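Local coordinates for protein gamma-D-glutamyl-L-lysine dipeptidyl-peptidase (Bacillus cereus ATCC 10987, PDB 3H41) that probably hydrolyses gamma-D-glutamyl-L-lysine bonds in cell-wall murein peptides as a cysteine peptidase, releasing the dipeptide L-Ala-gamma-D-Glu, at residues T146-L151 against L161-Q166; F10-A15 against Q104-Q109; T155-V160 against K167-K172; K124-L129 against S139-Y144; D190-T195 against K225-T230. One frame throughout, in Å; residues are numbered along the deposited sequence.

Interaction 1: T146-L151 against L161-Q166. With PO4 (phosphate ion), chain D.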
# COMPACT_ATOMS: atom_id res chain seq x y z
N THR A 146 3.94 6.61 2.95
CA THR A 146 5.12 6.42 3.82
C THR A 146 5.02 7.43 4.97
O THR A 146 4.67 8.59 4.73
CB THR A 146 6.41 6.62 3.03
OG1 THR A 146 6.48 5.65 1.92
CG2 THR A 146 7.67 6.52 3.94
N ARG A 147 5.26 6.97 6.21
CA ARG A 147 5.24 7.83 7.38
C ARG A 147 6.59 7.76 8.06
O ARG A 147 7.04 6.68 8.39
CB ARG A 147 4.17 7.43 8.38
CG ARG A 147 2.76 7.42 7.85
CD ARG A 147 2.29 5.98 7.53
NE ARG A 147 0.93 6.00 6.99
CZ ARG A 147 -0.18 6.21 7.71
NH1 ARG A 147 -0.12 6.36 9.03
NH2 ARG A 147 -1.34 6.25 7.11
N LEU A 148 7.22 8.91 8.27
CA LEU A 148 8.48 8.98 9.00
C LEU A 148 8.42 10.07 10.07
O LEU A 148 7.84 11.15 9.84
CB LEU A 148 9.64 9.21 8.05
CG LEU A 148 9.87 8.12 6.99
CD1 LEU A 148 10.73 8.67 5.86
CD2 LEU A 148 10.48 6.84 7.56
N PRO A 149 9.04 9.82 11.22
CA PRO A 149 8.98 10.84 12.28
C PRO A 149 9.55 12.21 11.85
O PRO A 149 10.61 12.27 11.22
CB PRO A 149 9.85 10.25 13.39
CG PRO A 149 9.90 8.79 13.14
CD PRO A 149 9.77 8.62 11.66
N LEU A 150 8.84 13.27 12.20
CA LEU A 150 9.24 14.61 11.86
C LEU A 150 10.30 15.04 12.86
O LEU A 150 10.08 14.93 14.06
CB LEU A 150 8.06 15.56 11.96
CG LEU A 150 8.28 17.07 11.74
CD1 LEU A 150 8.69 17.37 10.30
CD2 LEU A 150 6.98 17.81 12.13
N LEU A 151 11.43 15.53 12.35
CA LEU A 151 12.45 16.11 13.21
C LEU A 151 12.43 17.63 13.26
O LEU A 151 12.65 18.22 14.32
CB LEU A 151 13.82 15.61 12.81
CG LEU A 151 14.04 14.10 12.81
CD1 LEU A 151 15.36 13.77 12.13
CD2 LEU A 151 13.98 13.53 14.21
N LEU A 161 13.33 11.27 10.25
CA LEU A 161 14.21 10.18 10.66
C LEU A 161 13.86 8.88 9.89
O LEU A 161 12.70 8.48 9.83
CB LEU A 161 14.04 9.91 12.16
CG LEU A 161 15.04 8.92 12.76
CD1 LEU A 161 16.47 9.47 12.76
CD2 LEU A 161 14.61 8.50 14.16
N LEU A 162 14.86 8.28 9.27
CA LEU A 162 14.74 7.00 8.56
C LEU A 162 14.83 5.80 9.54
O LEU A 162 15.41 5.90 10.62
CB LEU A 162 15.85 6.86 7.52
CG LEU A 162 15.80 7.96 6.48
CD1 LEU A 162 16.92 7.75 5.48
CD2 LEU A 162 14.42 7.99 5.81
N PRO A 163 14.27 4.65 9.15
CA PRO A 163 14.26 3.49 10.06
C PRO A 163 15.67 2.99 10.43
O PRO A 163 15.83 2.31 11.44
CB PRO A 163 13.47 2.41 9.28
CG PRO A 163 13.04 3.00 8.04
CD PRO A 163 13.39 4.45 7.99
N ASN A 164 16.67 3.29 9.61
CA ASN A 164 18.02 2.92 9.95
C ASN A 164 18.72 3.93 10.87
O ASN A 164 19.90 3.76 11.17
CB ASN A 164 18.85 2.66 8.70
CG ASN A 164 19.16 3.92 7.92
OD1 ASN A 164 18.65 5.00 8.22
ND2 ASN A 164 20.01 3.78 6.92
N GLY A 165 18.00 4.95 11.31
CA GLY A 165 18.60 6.02 12.15
C GLY A 165 19.24 7.19 11.42
O GLY A 165 19.67 8.16 12.07
N GLN A 166 19.34 7.14 10.08
CA GLN A 166 19.80 8.30 9.32
C GLN A 166 18.72 9.37 9.26
O GLN A 166 17.53 9.11 9.52
CB GLN A 166 20.25 7.91 7.90
CG GLN A 166 21.49 7.05 7.85
CD GLN A 166 21.92 6.75 6.43
OE1 GLN A 166 21.18 6.09 5.67
NE2 GLN A 166 23.12 7.24 6.05
P PO4 D . 25.54 6.53 3.70
O1 PO4 D . 26.15 6.73 5.06
O2 PO4 D . 26.60 6.85 2.63
O3 PO4 D . 25.15 5.07 3.61
O4 PO4 D . 24.34 7.41 3.52

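Interaction 2: F10-A15 against Q104-Q109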
# COMPACT_ATOMS: atom_id res chain seq x y z
N PHE A 10 11.61 -3.11 11.49
CA PHE A 10 11.04 -2.09 10.60
C PHE A 10 11.49 -2.28 9.16
O PHE A 10 12.64 -2.58 8.89
CB PHE A 10 11.46 -0.71 11.11
CG PHE A 10 10.89 -0.40 12.48
CD1 PHE A 10 9.61 0.12 12.62
CD2 PHE A 10 11.58 -0.75 13.61
CE1 PHE A 10 9.05 0.36 13.88
CE2 PHE A 10 11.04 -0.52 14.87
CZ PHE A 10 9.78 0.03 15.00
N ILE A 11 10.59 -2.03 8.22
CA ILE A 11 10.94 -2.05 6.80
C ILE A 11 11.99 -1.00 6.46
O ILE A 11 11.82 0.17 6.79
CB ILE A 11 9.67 -1.82 5.93
CG1 ILE A 11 8.60 -2.83 6.30
CG2 ILE A 11 10.01 -1.86 4.43
CD1 ILE A 11 8.95 -4.29 6.12
N ASP A 12 13.06 -1.43 5.77
CA ASP A 12 14.24 -0.61 5.52
C ASP A 12 14.39 -0.29 4.04
O ASP A 12 15.42 0.22 3.63
CB ASP A 12 15.51 -1.29 6.09
CG ASP A 12 16.72 -0.33 6.16
OD1 ASP A 12 16.54 0.82 6.57
OD2 ASP A 12 17.85 -0.72 5.78
N VAL A 13 13.34 -0.56 3.24
CA VAL A 13 13.37 -0.26 1.82
C VAL A 13 12.11 0.52 1.50
O VAL A 13 11.15 0.57 2.32
CB VAL A 13 13.50 -1.58 0.92
CG1 VAL A 13 14.92 -2.14 1.04
CG2 VAL A 13 12.45 -2.63 1.28
N SER A 14 12.09 1.15 0.34
CA SER A 14 10.92 1.99 0.00
C SER A 14 9.63 1.17 0.08
O SER A 14 8.65 1.57 0.71
CB SER A 14 11.07 2.65 -1.35
OG SER A 14 11.29 1.66 -2.35
N ALA A 15 9.66 -0.01 -0.51
CA ALA A 15 8.61 -0.99 -0.28
C ALA A 15 9.16 -2.42 -0.37
O ALA A 15 9.94 -2.77 -1.29
CB ALA A 15 7.41 -0.75 -1.21
N GLN A 104 16.10 -6.64 4.17
CA GLN A 104 15.19 -5.52 3.96
C GLN A 104 14.56 -4.98 5.25
O GLN A 104 13.69 -4.11 5.18
CB GLN A 104 14.09 -5.92 2.97
CG GLN A 104 14.62 -6.05 1.54
CD GLN A 104 13.49 -6.29 0.56
OE1 GLN A 104 12.48 -6.88 0.93
NE2 GLN A 104 13.65 -5.83 -0.68
N LEU A 105 15.02 -5.50 6.40
CA LEU A 105 14.52 -5.09 7.72
C LEU A 105 15.64 -4.38 8.46
O LEU A 105 16.83 -4.60 8.17
CB LEU A 105 14.09 -6.31 8.55
CG LEU A 105 12.85 -7.06 8.11
CD1 LEU A 105 12.64 -8.25 9.04
CD2 LEU A 105 11.61 -6.14 8.07
N THR A 106 15.28 -3.51 9.40
CA THR A 106 16.27 -2.92 10.26
C THR A 106 15.66 -2.73 11.65
O THR A 106 14.46 -2.99 11.89
CB THR A 106 16.79 -1.58 9.68
OG1 THR A 106 17.92 -1.15 10.45
CG2 THR A 106 15.72 -0.52 9.68
N TYR A 107 16.51 -2.30 12.59
CA TYR A 107 16.01 -1.88 13.90
C TYR A 107 16.92 -0.77 14.39
O TYR A 107 18.13 -0.93 14.40
CB TYR A 107 16.02 -3.02 14.93
CG TYR A 107 15.40 -2.59 16.26
CD1 TYR A 107 16.18 -1.94 17.24
CD2 TYR A 107 14.05 -2.74 16.51
CE1 TYR A 107 15.62 -1.52 18.45
CE2 TYR A 107 13.48 -2.32 17.70
CZ TYR A 107 14.26 -1.71 18.66
OH TYR A 107 13.69 -1.28 19.84
N ASN A 108 16.35 0.37 14.75
CA ASN A 108 17.10 1.46 15.37
C ASN A 108 16.29 1.94 16.57
O ASN A 108 15.10 2.24 16.45
CB ASN A 108 17.33 2.56 14.35
CG ASN A 108 18.06 3.75 14.92
OD1 ASN A 108 17.42 4.69 15.36
ND2 ASN A 108 19.38 3.75 14.84
N GLN A 109 16.92 1.95 17.75
CA GLN A 109 16.19 2.30 18.97
C GLN A 109 15.58 3.70 18.93
O GLN A 109 14.44 3.91 19.39
CB GLN A 109 17.10 2.19 20.21
CG GLN A 109 16.31 2.28 21.52
CD GLN A 109 15.25 1.19 21.64
OE1 GLN A 109 15.54 0.02 21.42
NE2 GLN A 109 14.01 1.58 21.95

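Interaction 3: T155-V160 against K167-K172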
# COMPACT_ATOMS: atom_id res chain seq x y z
N THR A 155 11.43 26.56 5.65
CA THR A 155 10.53 27.14 4.68
C THR A 155 10.34 26.28 3.45
O THR A 155 9.35 26.47 2.77
CB THR A 155 10.97 28.56 4.21
OG1 THR A 155 12.28 28.51 3.66
CG2 THR A 155 10.96 29.54 5.37
N ILE A 156 11.28 25.39 3.13
CA ILE A 156 11.14 24.57 1.92
C ILE A 156 10.96 23.05 2.14
O ILE A 156 10.62 22.33 1.19
CB ILE A 156 12.29 24.81 0.91
CG1 ILE A 156 13.65 24.39 1.48
CG2 ILE A 156 12.32 26.31 0.42
CD1 ILE A 156 14.73 24.17 0.39
N SER A 157 11.17 22.57 3.37
CA SER A 157 11.34 21.13 3.60
C SER A 157 10.91 20.64 4.97
O SER A 157 10.73 21.43 5.90
CB SER A 157 12.81 20.74 3.41
OG SER A 157 13.64 21.43 4.32
N TYR A 158 10.73 19.33 5.07
CA TYR A 158 10.60 18.67 6.35
C TYR A 158 11.84 17.82 6.49
O TYR A 158 12.28 17.20 5.50
CB TYR A 158 9.42 17.72 6.38
CG TYR A 158 8.07 18.32 6.09
CD1 TYR A 158 7.47 19.17 7.00
CD2 TYR A 158 7.38 18.01 4.94
CE1 TYR A 158 6.22 19.72 6.75
CE2 TYR A 158 6.11 18.56 4.67
CZ TYR A 158 5.54 19.41 5.58
OH TYR A 158 4.30 19.96 5.35
N ARG A 159 12.39 17.76 7.70
CA ARG A 159 13.40 16.78 8.03
C ARG A 159 12.78 15.63 8.80
O ARG A 159 11.94 15.82 9.71
CB ARG A 159 14.51 17.47 8.84
CG ARG A 159 15.74 16.64 9.06
CD ARG A 159 16.90 17.56 9.50
NE ARG A 159 18.19 17.00 9.16
CZ ARG A 159 19.23 16.92 9.98
NH1 ARG A 159 19.14 17.38 11.23
NH2 ARG A 159 20.37 16.38 9.55
N VAL A 160 13.17 14.40 8.42
CA VAL A 160 12.61 13.23 9.04
C VAL A 160 13.69 12.21 9.41
O VAL A 160 14.81 12.25 8.90
CB VAL A 160 11.59 12.53 8.06
CG1 VAL A 160 10.44 13.47 7.74
CG2 VAL A 160 12.33 12.08 6.77
N LYS A 167 19.15 10.58 8.94
CA LYS A 167 18.27 11.73 8.78
C LYS A 167 18.21 12.10 7.29
O LYS A 167 19.20 11.89 6.55
CB LYS A 167 18.81 12.90 9.60
CG LYS A 167 18.88 12.60 11.11
CD LYS A 167 19.31 13.85 11.88
CE LYS A 167 19.28 13.64 13.41
NZ LYS A 167 20.06 12.46 13.83
N ALA A 168 17.05 12.60 6.89
CA ALA A 168 16.72 12.89 5.51
C ALA A 168 15.76 14.04 5.44
O ALA A 168 15.11 14.41 6.44
CB ALA A 168 16.06 11.65 4.86
N TRP A 169 15.57 14.55 4.24
CA TRP A 169 14.62 15.62 4.04
C TRP A 169 13.87 15.50 2.72
O TRP A 169 14.35 14.84 1.79
CB TRP A 169 15.34 16.94 4.13
CG TRP A 169 16.25 17.31 2.98
CD1 TRP A 169 17.59 17.07 2.87
CD2 TRP A 169 15.87 18.08 1.85
NE1 TRP A 169 18.06 17.61 1.70
CE2 TRP A 169 17.02 18.24 1.05
CE3 TRP A 169 14.64 18.61 1.39
CZ2 TRP A 169 17.00 18.94 -0.18
CZ3 TRP A 169 14.62 19.30 0.16
CH2 TRP A 169 15.80 19.47 -0.61
N LEU A 170 12.68 16.09 2.67
CA LEU A 170 11.87 16.15 1.46
C LEU A 170 11.25 17.53 1.31
O LEU A 170 11.07 18.24 2.29
CB LEU A 170 10.77 15.09 1.42
CG LEU A 170 9.70 15.12 2.49
CD1 LEU A 170 8.45 14.36 1.98
CD2 LEU A 170 10.23 14.53 3.80
N ARG A 171 10.97 17.91 0.07
CA ARG A 171 10.26 19.16 -0.18
C ARG A 171 8.92 19.15 0.50
O ARG A 171 8.24 18.12 0.52
CB ARG A 171 10.09 19.39 -1.68
CG ARG A 171 11.33 19.81 -2.42
CD ARG A 171 11.56 21.30 -2.29
NE ARG A 171 12.83 21.70 -2.88
CZ ARG A 171 13.22 22.94 -3.13
NH1 ARG A 171 12.45 23.98 -2.80
NH2 ARG A 171 14.44 23.15 -3.63
N LYS A 172 8.54 20.30 1.05
CA LYS A 172 7.24 20.44 1.69
C LYS A 172 6.04 20.07 0.83
O LYS A 172 5.01 19.66 1.34
CB LYS A 172 7.07 21.87 2.15
CG LYS A 172 7.62 22.13 3.49
CD LYS A 172 7.42 23.62 3.81
CE LYS A 172 7.19 23.82 5.25
NZ LYS A 172 7.47 25.23 5.64
O HOH W 1 9.64 23.88 -1.46

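Interaction 4: K124-L129 against S139-Y144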
# COMPACT_ATOMS: atom_id res chain seq x y z
N LYS A 124 2.41 12.71 -2.34
CA LYS A 124 2.46 12.51 -3.79
C LYS A 124 2.67 11.02 -4.11
O LYS A 124 3.15 10.27 -3.27
CB LYS A 124 3.61 13.31 -4.39
CG LYS A 124 3.43 14.82 -4.23
CD LYS A 124 2.45 15.34 -5.27
CE LYS A 124 2.48 16.88 -5.33
NZ LYS A 124 1.99 17.48 -4.05
N PRO A 125 2.37 10.60 -5.34
CA PRO A 125 2.45 9.15 -5.66
C PRO A 125 3.78 8.50 -5.29
O PRO A 125 3.82 7.43 -4.67
CB PRO A 125 2.24 9.14 -7.18
CG PRO A 125 1.35 10.35 -7.42
CD PRO A 125 1.90 11.40 -6.49
N THR A 126 4.87 9.14 -5.67
CA THR A 126 6.15 8.90 -5.04
C THR A 126 6.84 10.26 -4.85
O THR A 126 6.42 11.28 -5.41
CB THR A 126 7.08 7.98 -5.85
OG1 THR A 126 7.49 8.61 -7.07
CG2 THR A 126 6.44 6.59 -6.13
N ALA A 127 7.89 10.26 -4.05
CA ALA A 127 8.69 11.49 -3.85
C ALA A 127 10.10 11.09 -3.55
O ALA A 127 10.32 9.97 -3.09
CB ALA A 127 8.12 12.30 -2.65
N ILE A 128 11.05 12.02 -3.74
CA ILE A 128 12.46 11.79 -3.38
C ILE A 128 12.80 12.33 -1.97
O ILE A 128 12.53 13.48 -1.65
CB ILE A 128 13.44 12.36 -4.45
CG1 ILE A 128 13.04 11.88 -5.86
CG2 ILE A 128 15.00 11.99 -4.13
CD1 ILE A 128 13.00 10.35 -6.03
N LEU A 129 13.36 11.44 -1.15
CA LEU A 129 13.98 11.80 0.14
C LEU A 129 15.47 11.93 -0.07
O LEU A 129 16.06 11.05 -0.74
CB LEU A 129 13.75 10.70 1.18
CG LEU A 129 12.43 10.63 1.89
CD1 LEU A 129 12.44 9.46 2.83
CD2 LEU A 129 12.24 11.91 2.64
N SER A 139 20.04 9.04 -1.67
CA SER A 139 18.67 9.50 -1.73
C SER A 139 17.78 8.27 -1.91
O SER A 139 18.29 7.18 -2.16
CB SER A 139 18.49 10.48 -2.89
OG SER A 139 18.88 9.89 -4.14
N LEU A 140 16.47 8.43 -1.73
CA LEU A 140 15.54 7.30 -1.81
C LEU A 140 14.21 7.78 -2.38
O LEU A 140 13.62 8.76 -1.89
CB LEU A 140 15.30 6.70 -0.43
CG LEU A 140 14.39 5.48 -0.35
CD1 LEU A 140 15.03 4.33 -1.19
CD2 LEU A 140 14.20 5.05 1.10
N GLU A 141 13.74 7.09 -3.42
CA GLU A 141 12.38 7.35 -3.89
C GLU A 141 11.38 6.59 -3.00
O GLU A 141 11.40 5.35 -2.95
CB GLU A 141 12.22 6.93 -5.35
CG GLU A 141 10.84 7.28 -5.90
CD GLU A 141 10.65 6.90 -7.38
OE1 GLU A 141 11.56 6.32 -7.99
OE2 GLU A 141 9.59 7.21 -7.95
N VAL A 142 10.47 7.32 -2.35
CA VAL A 142 9.54 6.71 -1.41
C VAL A 142 8.10 6.83 -1.93
O VAL A 142 7.75 7.76 -2.70
CB VAL A 142 9.65 7.31 -0.01
CG1 VAL A 142 11.01 6.90 0.61
CG2 VAL A 142 9.51 8.83 -0.02
N SER A 143 7.25 5.91 -1.46
CA SER A 143 5.85 5.88 -1.84
C SER A 143 4.92 6.82 -1.05
O SER A 143 5.10 7.02 0.13
CB SER A 143 5.33 4.45 -1.61
OG SER A 143 3.92 4.35 -1.77
N TYR A 144 3.90 7.33 -1.73
CA TYR A 144 2.68 7.79 -1.10
C TYR A 144 2.39 6.89 0.09
O TYR A 144 2.52 5.66 0.03
CB TYR A 144 1.51 7.68 -2.11
CG TYR A 144 0.23 8.22 -1.54
CD1 TYR A 144 0.04 9.59 -1.43
CD2 TYR A 144 -0.75 7.38 -1.02
CE1 TYR A 144 -1.13 10.11 -0.88
CE2 TYR A 144 -1.93 7.90 -0.44
CZ TYR A 144 -2.09 9.28 -0.36
OH TYR A 144 -3.21 9.89 0.22

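Interaction 5: D190-T195 against K225-T230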
# COMPACT_ATOMS: atom_id res chain seq x y z
N ASP A 190 -14.71 13.38 -1.61
CA ASP A 190 -13.90 13.98 -2.67
C ASP A 190 -12.38 13.89 -2.43
O ASP A 190 -11.61 13.76 -3.40
CB ASP A 190 -14.27 15.44 -2.94
CG ASP A 190 -15.56 15.59 -3.74
OD1 ASP A 190 -16.07 14.60 -4.35
OD2 ASP A 190 -16.05 16.75 -3.76
N ASP A 191 -11.96 13.99 -1.17
CA ASP A 191 -10.53 13.84 -0.82
C ASP A 191 -10.00 12.46 -1.24
O ASP A 191 -8.89 12.34 -1.77
CB ASP A 191 -10.30 13.99 0.68
CG ASP A 191 -10.84 15.31 1.28
OD1 ASP A 191 -11.11 16.25 0.53
OD2 ASP A 191 -10.97 15.38 2.51
N LEU A 192 -10.78 11.42 -0.95
CA LEU A 192 -10.46 10.04 -1.33
C LEU A 192 -10.37 9.89 -2.85
O LEU A 192 -9.44 9.28 -3.36
CB LEU A 192 -11.49 9.07 -0.79
CG LEU A 192 -11.78 9.00 0.72
CD1 LEU A 192 -12.92 8.07 0.96
CD2 LEU A 192 -10.57 8.58 1.55
N ILE A 193 -11.31 10.52 -3.55
CA ILE A 193 -11.39 10.42 -4.98
C ILE A 193 -10.18 11.12 -5.59
O ILE A 193 -9.51 10.57 -6.47
CB ILE A 193 -12.75 10.98 -5.51
CG1 ILE A 193 -13.89 10.07 -4.99
CG2 ILE A 193 -12.72 11.10 -7.03
CD1 ILE A 193 -15.31 10.55 -5.27
N ASN A 194 -9.88 12.29 -5.05
CA ASN A 194 -8.79 13.08 -5.55
C ASN A 194 -7.49 12.35 -5.32
O ASN A 194 -6.60 12.35 -6.21
CB ASN A 194 -8.82 14.50 -4.92
CG ASN A 194 -9.82 15.39 -5.62
OD1 ASN A 194 -10.05 15.24 -6.82
ND2 ASN A 194 -10.48 16.26 -4.86
N THR A 195 -7.40 11.67 -4.18
CA THR A 195 -6.24 10.82 -3.90
C THR A 195 -6.07 9.73 -4.96
O THR A 195 -5.02 9.60 -5.56
CB THR A 195 -6.29 10.22 -2.48
OG1 THR A 195 -6.14 11.28 -1.51
CG2 THR A 195 -5.16 9.18 -2.29
N LYS A 225 -6.25 4.36 4.29
CA LYS A 225 -5.29 4.38 5.37
C LYS A 225 -4.57 5.73 5.46
O LYS A 225 -4.35 6.26 6.57
CB LYS A 225 -4.26 3.28 5.20
CG LYS A 225 -3.31 3.23 6.39
CD LYS A 225 -2.93 1.86 6.84
CE LYS A 225 -1.85 1.91 7.93
NZ LYS A 225 -0.88 0.76 7.86
N SER A 226 -4.28 6.29 4.29
CA SER A 226 -3.61 7.61 4.19
C SER A 226 -4.46 8.76 4.68
O SER A 226 -3.94 9.86 4.92
CB SER A 226 -3.15 7.86 2.76
OG SER A 226 -4.22 8.13 1.85
N HIS A 227 -5.77 8.52 4.80
CA HIS A 227 -6.73 9.48 5.32
C HIS A 227 -7.26 9.07 6.70
O HIS A 227 -8.35 9.52 7.14
CB HIS A 227 -7.89 9.65 4.31
CG HIS A 227 -7.49 10.39 3.08
ND1 HIS A 227 -7.34 11.77 3.06
CD2 HIS A 227 -7.13 9.96 1.84
CE1 HIS A 227 -6.97 12.15 1.85
NE2 HIS A 227 -6.82 11.07 1.09
N GLY A 228 -6.49 8.24 7.38
CA GLY A 228 -6.74 7.90 8.81
C GLY A 228 -7.72 6.76 9.08
O GLY A 228 -8.08 6.52 10.23
N ILE A 229 -8.14 6.06 8.05
CA ILE A 229 -9.14 4.97 8.21
C ILE A 229 -8.51 3.65 7.77
O ILE A 229 -8.20 3.45 6.60
CB ILE A 229 -10.42 5.26 7.41
CG1 ILE A 229 -11.02 6.59 7.85
CG2 ILE A 229 -11.41 4.09 7.55
CD1 ILE A 229 -12.26 6.99 7.13
N THR A 230 -8.29 2.75 8.73
CA THR A 230 -7.63 1.49 8.44
C THR A 230 -8.71 0.46 8.12
O THR A 230 -9.57 0.19 8.96
CB THR A 230 -6.79 1.04 9.63
OG1 THR A 230 -5.80 2.04 9.88
CG2 THR A 230 -6.12 -0.29 9.31

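Interaction 1: T146-L151 against L161-Q166
L148 lays its forked end against the turn that follows strand 157-161, one methyl to each of two residues. CD1 meets L162 CD2 at 3.8 Å, while CD2 rests on P163 CD, the two side chains crossing at about a right angle. The same CD2 lies 3.6 Å from L161 O, a carbonyl oxygen buried here without a hydrogen-bonding partner in the model. Farther along the strand, L151 brings CD1 to within 4.1 Å of L161 CB; its chi1 of -57°, with CG anti to the carbonyl carbon, turns the isobutyl group to this side. Between the two leucines a single backbone bond joins the segments, from L161 N to P149 O (3.1 Å).

The turn is braced from within. N164 OD1 accepts from Q166 N at 2.9 Å, closing an Asx turn, and N164 ND2 returns a bond to Q166 OE1. Q166 NE2 donates to O4 of a phosphate ion (2.8 Å), probably from the crystallisation liquor, which S134, K136 and K138 also bind. F111 and L129 add to the apolar surroundings of L148. This is a type I turn, L162 to G165, in the hairpin connection between strands 157-161 and 167-171 of the second SH3-like domain.

Interaction 2: F10-A15 against Q104-Q109
F10 and T106 form an antiparallel hydrogen-bonded pair, exchanging two backbone bonds: F10 N to T106 O at 2.9 Å and T106 N to F10 O at 2.8 Å. A third bond, D12 N to Q104 O (2.8 Å), continues the pairing past the end of strand 8-11, and L105 CA adds a CA-H...O contact to F10 O.

Apolar contacts flank these bonds. I11 CD1 meets L105 CD2 at 3.8 Å although the two side chains diverge at their roots. V13 sets CG1 against Q104 CG and CG2 against the amide carbon Q104 CD (3.9 Å). At the other end, F10 presents the edge of its ring to Y107, CE2 standing 4.1 Å from Y107 CD2.

Polar side chains meet carbon here. With CG anti to the backbone N (chi1 -166°), D12 reaches over T106, OD1 lying 3.5 Å from the methyl CG2; its own bonds run outward, OD2 to N35. Q104 NE2 is bonded to the carbonyls of S32 and T34.

Strand 105-106 is an edge strand of a five-stranded antiparallel sheet, beside strand 8-11, whose other neighbour is strand 69-76. I11 and L105 both pack on V70 of that strand, while F10 meets F111 of helix 109-113 edge-to-face.

Interaction 3: T155-V160 against K167-K172
Y158 and L170 face each other as a hydrogen-bonded pair in the antiparallel beta hairpin of strands 157-161 and 167-171, part of the second SH3-like domain. Their reciprocal bonds are 3.0 Å from Y158 N to L170 O and 3.1 Å from L170 N to Y158 O; V160 and A168 repeat the pattern, and K172 N closes the open end on I156 O.

On the face carrying Y158 and V160, L170 CD2 touches V160 CG1 (4.1 Å) and nears Y158 CB. K172 folds back across the tyrosine, CG sitting over one ring face, 4.1 Å from the centroid and 15° off the normal, in a CH-pi contact. The other face of the sheet carries R159 and W169. An extended chain takes the R159 guanidinium to K167, whose CD lies over one of its faces. W169, its CG held between N and the carbonyl carbon (chi1 72°), carries the indole diagonally across to the partner strand, where CE3 is 3.5 Å from S157 CB.

Farther out, V120 and L129 pack against the apolar face, and Y130 meets the W169 ring. K172 NZ is held by a salt bridge to E153 and a bond to D154 O, R159 NH2 by N132 O, and S157 OG by D154. At the exposed end one water joins the strands, donating to I156 O at 3.2 Å and accepting from R171 NH1 at 3.1 Å.

Interaction 4: K124-L129 against S139-Y144
T126 holds its hydroxyl between the backbone N and the carbonyl carbon (chi1 67°), and E141, with CG anti to the backbone N (chi1 -176°) and the chain extended beyond it, reaches diagonally across the strands to meet it. T126 OG1 donates to E141 OE2 at 2.7 Å, and OE2 receives it on its anti lone pair. The same oxygen accepts from W40 NE1, so two donors grip it, and this would be expected to favour the charged carboxylate. The aliphatic part of E141 packs too: I128 CD1 lies 3.6 Å from E141 CB on the same face of the sheet.

These residues belong to the antiparallel beta hairpin of strands 126-131 and 139-143, whose strand 139-143 is an outermost strand of the seven-stranded sheet in the second SH3-like domain. Two reciprocal pairs of backbone bonds, A127 with V142 and L129 with L140, set the register. On the face opposite E141, L129 crosses V142 at about a right angle, CD1 to CG1 at 3.7 Å, and V122 packs against A127 and V142.

Past the strands, Y144 N bonds to P125 O at 2.9 Å. The Y144 ring turns its edge to K124 O, with CD1 at 3.7 Å, and makes an edge-to-face contact with F199. Its hydroxyl bonds to S226 OG, while S143 OG donates to Y144 O at 2.6 Å.

Interaction 5: D190-T195 against K225-T230
T195 OG1 is gripped by two groups set at roughly a right angle about it, accepting from H227 NE2 at 2.7 Å and donating to D191 O, one turn back in its own helix, at 3.0 Å. The histidine bond is laid out flat: the hydroxyl oxygen is 2° out of the imidazole plane, so the ring comes to it edge-on. D191 O takes a second donor as well, T195 N at 2.9 Å, and the two reach it from opposite faces of its plane. A chi1 of -67° places OG1 anti to the carbonyl carbon and beside the backbone N, from where it can turn back to that carbonyl. The hydroxyl is thus fixed as donor to the helix and acceptor from H227.

Helix 189-197 of the NlpC/P60 catalytic domain meets here the end of helix 218-225, where the chain leaves through a Schellman motif with G228, at positive phi, as the C-prime residue. G228 N bonds to K225 O, and I229 N to Y224 O.

Carbon contacts complete the setting of the ring. L192 slides past H227 in the opposite direction and puts CD2 3.7 Å from H227 CD2, and D191 CB lies 4.0 Å from H227 CE1. L192 also packs on I223 and Y224 of helix 218-225 and on M272 of strand 267-275. S226 OG is bonded to the hydroxyl of Y144, while D191 OD2 accepts from A188 N.

In the fold
Interactions 1, 3 and 4 all belong to one seven-stranded sheet: 3 and 4 are hairpins whose strands 167-171 and 126-131 lie side by side, and 1 packs strand 147-153 against the turn that tops the hairpin of 3. L129 of interaction 4 packs on residues of 1 and 3. Interactions 1 and 5 are mostly buried, the first largely leucine and proline, the second centred on one histidine bond; 2, 3 and 4 mix buried and exposed residues. Interaction 2 joins a different sheet, yet P163 of interaction 1 packs on I11 and T106. Interaction 5 alone pairs a helix with a helix end, and Y144 of interaction 4 reaches it through S226, linking the SH3-like and catalytic domains.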